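PDB 4CXP: endonuclease 2, which cleaves RNA and single-stranded DNA, and double-stranded DNA less readily, to 5'-phosphorylated products with the help of three bound divalent metal ions. Local coordinates for residues A[41-46]-A[111-116]; A[83-88]-A[119-124]; A[207-212]-A[251-256]. All coordinates share one frame; numbering follows the deposited sequence. Where two conformers were deposited one is given.

How the contacts relate
Helix 111-124 ties contacts 1 and 2 together: its first half receives the 41-46 loop in contact 1 and its last turns meet helix 85-96 in contact 2, the two centres lying about 11 Å apart. Both converge on one zinc ion of the active site, which Asp45 reaches from contact 1 and His120 and Asp124 from contact 2; Cys41 O probably hydrogen-bonds His120 ND1 at 2.8 Å. Contact 3 lies farther off, its centre about 10 Å from that of contact 2 and about 18 Å from that of contact 1. Met122 is a bridge, with its SD 3.7 Å from Tyr209 CE2, while the side chain of Tyr209 remains about 14 Å from a zinc ion.

Contact 1. Residues A[41-46]-A[111-116]; sequences CLWADR and LTEALL. With ZN (zinc ion), chain E; NAG (2-acetamido-2-deoxy-beta-D-glucopyranose), chain C; SO4 (sulfate ion), chain K.
Leu116 and Trp43 form the apolar part of this buried contact, their side chains crossing at about a right angle. Leu116 CD1 rests over one face of the indole, 4.2 Å from the centroid of the five-membered ring of Trp43, in a CH-pi contact displaced toward the rim. Further along the ring, Trp43 CE3 meets Leu116 CB at 3.6 Å. The torsion about the Trp43 CA-CB bond sets CG anti to the backbone N (chi1 173°), which carries the indole out over the helix. A broad aromatic surface suits this place, because one residue can cover both Leu116 and, with CH2 at 3.6 Å from Glu113 CG, the methylene part of the glutamate; ring and carboxylate planes stand 42° apart. Phe117 adds an edge-to-face partner for the indole.

The loop 41-46 thus lies against the start of helix 111-124 in the S1/P1 nuclease fold, and two residues beyond the tryptophan it delivers Asp45 to the active site. Asp45 OD1 binds a zinc ion at 2.4 Å, a site completed by His58, His120 and Asp124 together with other ligands.

Polar links supplement the packing. One water joins the backbones, accepting from Ala44 N at 3.0 Å and donating to Leu116 O. At the indole edge, Trp43 NE1 donates to sulfate O3 at 3.0 Å with an N-H...O angle of 155°, while Arg46 NH1 reaches sulfate O1, near the guanidinium plane, at 2.8 Å; Arg50 also holds this ion, which probably came from the crystallisation liquor. Glu113 OE2 accepts bonds from Tyr51 and from O6 of the N-acetylglucosamine, the latter at 2.7 Å, so the glycan is tied back to the helix.

Contact 2. Residues A[83-88]-A[119-124]; sequences RCVAGA and SHFMGD. With ZN (zinc ion), chain E; ZN (zinc ion), chain G; NAG (2-acetamido-2-deoxy-beta-D-glucopyranose), chain B; NAG (2-acetamido-2-deoxy-beta-D-glucopyranose), chain D.
Phe121 meets Val85 and Ala88 in a small contact made mostly by apolar side chains, whose two backbones lead to very different chemistry, a sugar chain on one side and zinc ions on the other. Val85 CG2, anti to the backbone N, lies 3.7 Å from Phe121 CB and also against a backbone carbonyl, Phe121 O. Ala88 CB touches the ring obliquely, 3.7 Å from Phe121 CD2; a methyl group suits this place because the ring packs directly against it. On the zinc side, His120 NE2 (2.2 Å) and Asp124 OD2 bind one zinc ion, and Asp124 OD1 binds a second at 2.1 Å, so a single carboxylate bridges two metals. At the other end, Arg83 NH1 and NH2 both donate to O3 of the first N-acetylglucosamine, which lies at the guanidinium edge, NH1 at 3.0 Å. With an alanine in place of Arg83, that O3 would probably lose both donors, leaving the glycan to its other hold on Tyr92 and Gln95. Cys84 occupies the N-cap position of helix 85-96, which packs on helix 111-124 while Val85 and Cys84 also touch Ile60 of strand 60-62, and Met122 leans on helices 206-221 and 233-262.

Contact 3. Residues A[207-212]-A[251-256]; sequences DIYASE and GVRLAA
Arg253 reaches from helix 233-262 across Tyr209 to Glu212 on helix 206-221, structural packing of the S1/P1 nuclease fold away from the zinc ions; the two segments run nearly antiparallel (170°), their axes 12.7 Å apart. Its CB and CG pass near Tyr209 OH, CG at 3.8 Å. CD then sits over one face of the phenol ring, 3.6 Å from the Tyr209 centroid, in a CH-pi contact. NE follows at 3.2 Å from Tyr209 CE1 and donates to Trp196 O. CZ comes 3.3 Å from Tyr209 CD1, which lies over the centre of the guanidinium face, ring and guanidinium planes being 23° apart. At the tip NH1 and NH2 grip the carboxylate end-on, bonding Glu212 OE1 at 2.8 Å and Glu212 OE2 at 2.9 Å respectively, each oxygen using its syn lone pair and lying close to the guanidinium plane. The extended chain from CG to NE (chi3 167°) gives the reach this gap demands, which suits a long, flat arginine. His126 also takes a bond from NH1, and Arg246 pairs with Glu212 OE1. A carboxylate shared by two arginines would probably stay ionised, and the paired bonds, with the tyrosine face beneath, fix the rotation of the guanidinium.

Contact 1. Residues A[41-46]-A[111-116]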
loop_
_atom_site.group_PDB
_atom_site.type_symbol
_atom_site.label_atom_id
_atom_site.label_comp_id
_atom_site.label_asym_id
_atom_site.label_seq_id
_atom_site.Cartn_x
_atom_site.Cartn_y
_atom_site.Cartn_z
ATOM N N CYS A 41 5.541 -0.986 10.241
ATOM C CA CYS A 41 5.104 -0.624 8.878
ATOM C C CYS A 41 4.188 0.600 8.826
ATOM O O CYS A 41 3.825 1.004 7.732
ATOM C CB CYS A 41 4.546 -1.827 8.088
ATOM S SG CYS A 41 5.915 -2.847 7.480
ATOM N N LEU A 42 3.923 1.237 9.966
ATOM C CA LEU A 42 3.288 2.565 10.029
ATOM C C LEU A 42 4.265 3.677 10.429
ATOM O O LEU A 42 3.875 4.843 10.489
ATOM C CB LEU A 42 2.065 2.572 10.965
ATOM C CG LEU A 42 0.805 3.285 10.470
ATOM C CD1 LEU A 42 0.238 2.721 9.196
ATOM C CD2 LEU A 42 -0.241 3.249 11.569
ATOM N N TRP A 43 5.533 3.342 10.643
ATOM C CA TRP A 43 6.514 4.344 11.035
ATOM C C TRP A 43 6.525 5.520 10.071
ATOM O O TRP A 43 6.566 6.668 10.496
ATOM C CB TRP A 43 7.913 3.721 11.131
ATOM C CG TRP A 43 8.996 4.715 11.354
ATOM C CD1 TRP A 43 9.429 5.208 12.547
ATOM C CD2 TRP A 43 9.796 5.346 10.345
ATOM N NE1 TRP A 43 10.433 6.116 12.350
ATOM C CE2 TRP A 43 10.686 6.216 11.008
ATOM C CE3 TRP A 43 9.856 5.252 8.954
ATOM C CZ2 TRP A 43 11.604 6.994 10.333
ATOM C CZ3 TRP A 43 10.754 6.047 8.276
ATOM C CH2 TRP A 43 11.628 6.897 8.968
ATOM N N ALA A 44 6.428 5.262 8.772
ATOM C CA ALA A 44 6.492 6.365 7.830
ATOM C C ALA A 44 5.369 7.374 8.063
ATOM O O ALA A 44 5.544 8.574 7.884
ATOM C CB ALA A 44 6.469 5.874 6.401
ATOM N N ASP A 45 4.183 6.893 8.420
ATOM C CA ASP A 45 3.096 7.830 8.704
ATOM C C ASP A 45 3.404 8.720 9.914
ATOM O O ASP A 45 2.940 9.854 9.952
ATOM C CB ASP A 45 1.771 7.103 8.936
ATOM C CG ASP A 45 1.025 6.769 7.687
ATOM O OD1 ASP A 45 1.392 7.171 6.578
ATOM O OD2 ASP A 45 0.021 6.052 7.853
ATOM N N ARG A 46 4.210 8.219 10.844
ATOM C CA ARG A 46 4.542 8.937 12.073
ATOM C C ARG A 46 5.690 9.926 11.921
ATOM O O ARG A 46 6.051 10.569 12.882
ATOM C CB ARG A 46 4.861 7.946 13.190
ATOM C CG ARG A 46 3.654 7.151 13.634
ATOM C CD ARG A 46 3.928 6.442 14.947
ATOM N NE ARG A 46 4.958 5.417 14.812
ATOM C CZ ARG A 46 6.219 5.537 15.224
ATOM N NH1 ARG A 46 6.648 6.652 15.829
ATOM N NH2 ARG A 46 7.043 4.522 15.041
ATOM N N LEU A 111 19.718 3.165 6.315
ATOM C CA LEU A 111 19.058 2.079 5.607
ATOM C C LEU A 111 17.957 1.419 6.421
ATOM O O LEU A 111 17.105 0.746 5.844
ATOM C CB LEU A 111 20.073 1.064 5.083
ATOM C CG LEU A 111 21.065 1.645 4.053
ATOM C CD1 LEU A 111 21.936 0.556 3.454
ATOM C CD2 LEU A 111 20.389 2.422 2.931
ATOM N N THR A 112 17.924 1.634 7.739
ATOM C CA THR A 112 16.746 1.264 8.504
ATOM C C THR A 112 15.553 2.112 8.047
ATOM O O THR A 112 14.480 1.584 7.761
ATOM C CB THR A 112 16.977 1.405 10.005
ATOM O OG1 THR A 112 18.002 0.479 10.385
ATOM C CG2 THR A 112 15.706 1.158 10.801
ATOM N N GLU A 113 15.741 3.418 7.955
ATOM C CA GLU A 113 14.691 4.269 7.398
ATOM C C GLU A 113 14.337 3.831 5.986
ATOM O O GLU A 113 13.159 3.781 5.640
ATOM C CB GLU A 113 15.072 5.750 7.414
ATOM C CG GLU A 113 15.144 6.324 8.815
ATOM C CD GLU A 113 15.270 7.838 8.893
ATOM O OE1 GLU A 113 15.489 8.504 7.853
ATOM O OE2 GLU A 113 15.153 8.364 10.026
ATOM N N ALA A 114 15.314 3.507 5.147
ATOM C CA ALA A 114 14.987 3.123 3.778
ATOM C C ALA A 114 14.100 1.875 3.762
ATOM O O ALA A 114 13.150 1.808 2.982
ATOM C CB ALA A 114 16.238 2.885 2.953
ATOM N N LEU A 115 14.403 0.897 4.613
ATOM C CA LEU A 115 13.581 -0.312 4.704
ATOM C C LEU A 115 12.158 0.033 5.131
ATOM O O LEU A 115 11.187 -0.480 4.565
ATOM C CB LEU A 115 14.223 -1.304 5.685
ATOM C CG LEU A 115 13.388 -2.553 5.953
ATOM C CD1 LEU A 115 13.136 -3.381 4.683
ATOM C CD2 LEU A 115 14.054 -3.382 7.040
ATOM N N LEU A 116 12.025 0.874 6.148
ATOM C CA LEU A 116 10.712 1.212 6.665
ATOM C C LEU A 116 9.910 2.040 5.672
ATOM O O LEU A 116 8.693 1.870 5.557
ATOM C CB LEU A 116 10.837 1.915 8.021
ATOM C CG LEU A 116 11.520 1.096 9.123
ATOM C CD1 LEU A 116 11.520 1.883 10.412
ATOM C CD2 LEU A 116 10.861 -0.271 9.325
HETATM ZN ZN ZN E . 1.151 6.434 4.314
HETATM C C1 NAG C . 18.206 5.414 11.569
HETATM C C2 NAG C . 18.944 5.790 12.834
HETATM C C3 NAG C . 18.172 5.299 14.056
HETATM C C4 NAG C . 16.733 5.807 14.030
HETATM C C5 NAG C . 16.090 5.386 12.709
HETATM C C6 NAG C . 14.664 5.907 12.552
HETATM C C7 NAG C . 21.425 6.076 12.728
HETATM C C8 NAG C . 21.281 7.563 12.783
HETATM N N2 NAG C . 20.330 5.306 12.766
HETATM O O3 NAG C . 18.836 5.682 15.245
HETATM O O4 NAG C . 16.027 5.176 15.075
HETATM O O5 NAG C . 16.857 5.871 11.647
HETATM O O6 NAG C . 14.652 7.306 12.430
HETATM O O7 NAG C . 22.579 5.599 12.687
HETATM S S SO4 K . 10.563 7.293 16.000
HETATM O O1 SO4 K . 9.244 7.516 15.397
HETATM O O2 SO4 K . 10.967 8.529 16.709
HETATM O O3 SO4 K . 11.565 6.969 14.971
HETATM O O4 SO4 K . 10.483 6.179 16.968
HETATM O O HOH W 1 7.093 2.471 7.854
#

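Contact 2. Residues A[83-88]-A[119-124]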
loop_
_atom_site.group_PDB
_atom_site.type_symbol
_atom_site.label_atom_id
_atom_site.label_comp_id
_atom_site.label_asym_id
_atom_site.label_seq_id
_atom_site.Cartn_x
_atom_site.Cartn_y
_atom_site.Cartn_z
ATOM N N ARG A 83 8.623 13.441 -6.638
ATOM C CA ARG A 83 8.144 13.509 -5.272
ATOM C C ARG A 83 6.701 13.003 -5.164
ATOM O O ARG A 83 5.749 13.753 -4.976
ATOM C CB ARG A 83 8.363 14.894 -4.689
ATOM C CG ARG A 83 9.846 15.300 -4.781
ATOM C CD ARG A 83 10.258 16.278 -3.719
ATOM N NE ARG A 83 10.194 15.682 -2.395
ATOM C CZ ARG A 83 11.136 14.913 -1.846
ATOM N NH1 ARG A 83 12.258 14.621 -2.481
ATOM N NH2 ARG A 83 10.969 14.464 -0.618
ATOM N N CYS A 84 6.600 11.684 -5.268
ATOM C CA CYS A 84 5.356 10.948 -5.140
ATOM C C CYS A 84 5.722 9.531 -4.691
ATOM O O CYS A 84 6.899 9.182 -4.631
ATOM C CB CYS A 84 4.579 10.927 -6.460
ATOM S SG CYS A 84 5.100 9.669 -7.662
ATOM N N VAL A 85 4.731 8.699 -4.397
ATOM C CA VAL A 85 5.033 7.375 -3.864
ATOM C C VAL A 85 5.841 6.507 -4.834
ATOM O O VAL A 85 6.658 5.710 -4.387
ATOM C CB VAL A 85 3.742 6.690 -3.344
ATOM C CG1 VAL A 85 2.757 6.331 -4.442
ATOM C CG2 VAL A 85 4.067 5.500 -2.480
ATOM N N ALA A 86 5.599 6.614 -6.143
ATOM C CA ALA A 86 6.425 5.871 -7.100
ATOM C C ALA A 86 7.892 6.311 -7.035
ATOM O O ALA A 86 8.802 5.489 -7.005
ATOM C CB ALA A 86 5.890 5.997 -8.527
ATOM N N GLY A 87 8.122 7.619 -7.057
ATOM C CA GLY A 87 9.466 8.151 -6.949
ATOM C C GLY A 87 10.146 7.768 -5.645
ATOM O O GLY A 87 11.343 7.486 -5.622
ATOM N N ALA A 88 9.382 7.723 -4.561
ATOM C CA ALA A 88 9.921 7.306 -3.272
ATOM C C ALA A 88 10.341 5.839 -3.312
ATOM O O ALA A 88 11.388 5.472 -2.788
ATOM C CB ALA A 88 8.917 7.544 -2.172
ATOM N N SER A 119 8.838 -0.335 2.728
ATOM C CA SER A 119 7.804 -1.244 3.173
ATOM C C SER A 119 6.454 -0.536 3.228
ATOM O O SER A 119 5.447 -1.049 2.750
ATOM C CB SER A 119 8.183 -1.835 4.526
ATOM O OG SER A 119 9.357 -2.637 4.396
ATOM N N HIS A 120 6.428 0.644 3.814
ATOM C CA HIS A 120 5.199 1.414 3.900
ATOM C C HIS A 120 4.729 1.871 2.516
ATOM O O HIS A 120 3.549 1.758 2.193
ATOM C CB HIS A 120 5.417 2.643 4.795
ATOM C CG HIS A 120 4.179 3.433 5.026
ATOM N ND1 HIS A 120 3.325 3.181 6.071
ATOM C CD2 HIS A 120 3.655 4.486 4.359
ATOM C CE1 HIS A 120 2.317 4.036 6.023
ATOM N NE2 HIS A 120 2.498 4.850 5.000
ATOM N N PHE A 121 5.637 2.412 1.717
ATOM C CA PHE A 121 5.257 2.954 0.415
ATOM C C PHE A 121 4.836 1.871 -0.573
ATOM O O PHE A 121 3.932 2.107 -1.375
ATOM C CB PHE A 121 6.384 3.827 -0.146
ATOM C CG PHE A 121 6.640 5.088 0.649
ATOM C CD1 PHE A 121 5.618 5.784 1.257
ATOM C CD2 PHE A 121 7.924 5.588 0.756
ATOM C CE1 PHE A 121 5.877 6.936 1.978
ATOM C CE2 PHE A 121 8.187 6.741 1.476
ATOM C CZ PHE A 121 7.156 7.410 2.090
ATOM N N MET A 122 5.441 0.686 -0.518
ATOM C CA MET A 122 4.942 -0.413 -1.329
ATOM C C MET A 122 3.490 -0.719 -0.955
ATOM O O MET A 122 2.675 -1.075 -1.809
ATOM C CB MET A 122 5.800 -1.652 -1.169
ATOM C CG MET A 122 5.408 -2.763 -2.138
ATOM S SD MET A 122 5.656 -2.333 -3.871
ATOM C CE MET A 122 7.434 -2.541 -3.975
ATOM N N GLY A 123 3.137 -0.584 0.320
ATOM C CA GLY A 123 1.755 -0.681 0.699
ATOM C C GLY A 123 0.895 0.442 0.163
ATOM O O GLY A 123 -0.140 0.204 -0.461
ATOM N N ASP A 124 1.303 1.688 0.387
ATOM C CA ASP A 124 0.485 2.815 -0.012
ATOM C C ASP A 124 0.232 2.842 -1.515
ATOM O O ASP A 124 -0.861 3.210 -1.934
ATOM C CB ASP A 124 1.081 4.142 0.475
ATOM C CG ASP A 124 0.637 4.537 1.870
ATOM O OD1 ASP A 124 -0.156 3.783 2.458
ATOM O OD2 ASP A 124 1.103 5.592 2.331
HETATM ZN ZN ZN E . 1.151 6.434 4.314
HETATM ZN ZN ZN G . -1.063 3.662 4.320
HETATM C C1 NAG B . 15.116 9.921 -0.937
HETATM C C2 NAG B . 14.092 11.094 -0.912
HETATM C C3 NAG B . 14.763 12.326 -0.318
HETATM C C4 NAG B . 15.364 11.974 1.043
HETATM C C5 NAG B . 16.186 10.685 0.981
HETATM C C6 NAG B . 16.561 10.173 2.359
HETATM C C7 NAG B . 12.445 10.820 -2.723
HETATM C C8 NAG B . 11.983 11.252 -4.074
HETATM N N2 NAG B . 13.524 11.427 -2.216
HETATM O O3 NAG B . 13.822 13.404 -0.245
HETATM O O4 NAG B . 16.272 12.952 1.513
HETATM O O5 NAG B . 15.502 9.620 0.351
HETATM O O6 NAG B . 15.384 10.004 3.126
HETATM O O7 NAG B . 11.858 9.921 -2.107
HETATM C C1 NAG D . 15.741 14.034 2.231
HETATM C C2 NAG D . 16.847 14.598 3.135
HETATM C C3 NAG D . 16.346 15.825 3.873
HETATM C C4 NAG D . 15.774 16.831 2.890
HETATM C C5 NAG D . 14.773 16.159 1.950
HETATM C C6 NAG D . 14.279 17.098 0.863
HETATM C C7 NAG D . 18.478 12.944 3.892
HETATM C C8 NAG D . 18.919 12.019 4.987
HETATM N N2 NAG D . 17.356 13.628 4.100
HETATM O O3 NAG D . 17.397 16.397 4.627
HETATM O O4 NAG D . 15.127 17.833 3.666
HETATM O O5 NAG D . 15.363 15.045 1.316
HETATM O O6 NAG D . 13.451 16.401 -0.041
HETATM O O7 NAG D . 19.137 13.034 2.858
#

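Contact 3. Residues A[207-212]-A[251-256]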
loop_
_atom_site.group_PDB
_atom_site.type_symbol
_atom_site.label_atom_id
_atom_site.label_comp_id
_atom_site.label_asym_id
_atom_site.label_seq_id
_atom_site.Cartn_x
_atom_site.Cartn_y
_atom_site.Cartn_z
ATOM N N ASP A 207 5.466 1.891 -11.184
ATOM C CA ASP A 207 4.534 2.490 -12.123
ATOM C C ASP A 207 3.459 1.494 -12.562
ATOM O O ASP A 207 2.323 1.880 -12.862
ATOM C CB ASP A 207 5.284 3.094 -13.309
ATOM C CG ASP A 207 6.217 4.237 -12.887
ATOM O OD1 ASP A 207 5.907 4.947 -11.913
ATOM O OD2 ASP A 207 7.293 4.407 -13.500
ATOM N N ILE A 208 3.805 0.211 -12.598
ATOM C CA ILE A 208 2.845 -0.845 -12.898
ATOM C C ILE A 208 1.719 -0.821 -11.857
ATOM O O ILE A 208 0.528 -0.921 -12.166
ATOM C CB ILE A 208 3.562 -2.234 -12.888
ATOM C CG1 ILE A 208 4.650 -2.296 -13.971
ATOM C CG2 ILE A 208 2.560 -3.373 -13.036
ATOM C CD1 ILE A 208 4.158 -2.060 -15.380
ATOM N N TYR A 209 2.120 -0.720 -10.599
ATOM C CA TYR A 209 1.209 -0.826 -9.485
ATOM C C TYR A 209 0.308 0.393 -9.397
ATOM O O TYR A 209 -0.889 0.292 -9.120
ATOM C CB TYR A 209 1.963 -1.041 -8.169
ATOM C CG TYR A 209 3.122 -2.025 -8.251
ATOM C CD1 TYR A 209 3.142 -3.061 -9.176
ATOM C CD2 TYR A 209 4.198 -1.907 -7.405
ATOM C CE1 TYR A 209 4.210 -3.926 -9.287
ATOM C CE2 TYR A 209 5.279 -2.787 -7.489
ATOM C CZ TYR A 209 5.263 -3.795 -8.432
ATOM O OH TYR A 209 6.324 -4.677 -8.528
ATOM N N ALA A 210 0.883 1.560 -9.662
ATOM C CA ALA A 210 0.118 2.786 -9.679
ATOM C C ALA A 210 -0.913 2.813 -10.789
ATOM O O ALA A 210 -2.033 3.258 -10.602
ATOM C CB ALA A 210 1.046 3.991 -9.772
ATOM N N SER A 211 -0.539 2.323 -11.970
ATOM C CA SER A 211 -1.483 2.284 -13.096
ATOM C C SER A 211 -2.669 1.382 -12.812
ATOM O O SER A 211 -3.805 1.737 -13.130
ATOM C CB SER A 211 -0.761 1.878 -14.375
ATOM O OG SER A 211 0.024 2.932 -14.843
ATOM N N GLU A 212 -2.429 0.241 -12.168
ATOM C CA GLU A 212 -3.528 -0.620 -11.708
ATOM C C GLU A 212 -4.402 0.121 -10.717
ATOM O O GLU A 212 -5.622 -0.050 -10.691
ATOM C CB GLU A 212 -2.976 -1.862 -10.989
ATOM C CG GLU A 212 -2.171 -2.853 -11.827
ATOM C CD GLU A 212 -1.348 -3.821 -11.006
ATOM O OE1 GLU A 212 -1.171 -3.583 -9.796
ATOM O OE2 GLU A 212 -0.873 -4.843 -11.584
ATOM N N GLY A 251 1.759 -7.303 -0.488
ATOM C CA GLY A 251 2.628 -8.189 0.247
ATOM C C GLY A 251 3.564 -8.982 -0.648
ATOM O O GLY A 251 4.752 -9.131 -0.369
ATOM N N VAL A 252 3.006 -9.524 -1.732
ATOM C CA VAL A 252 3.781 -10.295 -2.684
ATOM C C VAL A 252 4.869 -9.419 -3.313
ATOM O O VAL A 252 6.017 -9.853 -3.460
ATOM C CB VAL A 252 2.840 -10.919 -3.735
ATOM C CG1 VAL A 252 3.611 -11.406 -4.940
ATOM C CG2 VAL A 252 2.028 -12.049 -3.133
ATOM N N ARG A 253 4.514 -8.199 -3.699
ATOM C CA ARG A 253 5.450 -7.322 -4.369
ATOM C C ARG A 253 6.487 -6.751 -3.417
ATOM O O ARG A 253 7.636 -6.570 -3.819
ATOM C CB ARG A 253 4.686 -6.239 -5.121
ATOM C CG ARG A 253 4.003 -6.825 -6.338
ATOM C CD ARG A 253 2.905 -5.956 -6.857
ATOM N NE ARG A 253 2.471 -6.387 -8.177
ATOM C CZ ARG A 253 1.435 -5.869 -8.811
ATOM N NH1 ARG A 253 0.617 -5.047 -8.182
ATOM N NH2 ARG A 253 1.180 -6.199 -10.069
ATOM N N LEU A 254 6.123 -6.471 -2.172
ATOM C CA LEU A 254 7.119 -6.045 -1.214
ATOM C C LEU A 254 8.173 -7.131 -1.041
ATOM O O LEU A 254 9.379 -6.853 -1.099
ATOM C CB LEU A 254 6.478 -5.666 0.112
ATOM C CG LEU A 254 7.456 -5.256 1.215
ATOM C CD1 LEU A 254 8.400 -4.144 0.792
ATOM C CD2 LEU A 254 6.673 -4.861 2.456
ATOM N N ALA A 255 7.747 -8.384 -0.861
ATOM C CA ALA A 255 8.720 -9.458 -0.709
ATOM C C ALA A 255 9.562 -9.628 -1.964
ATOM O O ALA A 255 10.781 -9.816 -1.873
ATOM C CB ALA A 255 8.043 -10.757 -0.367
ATOM N N ALA A 256 8.942 -9.609 -3.147
ATOM C CA ALA A 256 9.697 -9.828 -4.361
ATOM C C ALA A 256 10.744 -8.739 -4.564
ATOM O O ALA A 256 11.853 -8.999 -5.037
ATOM C CB ALA A 256 8.774 -9.907 -5.549
#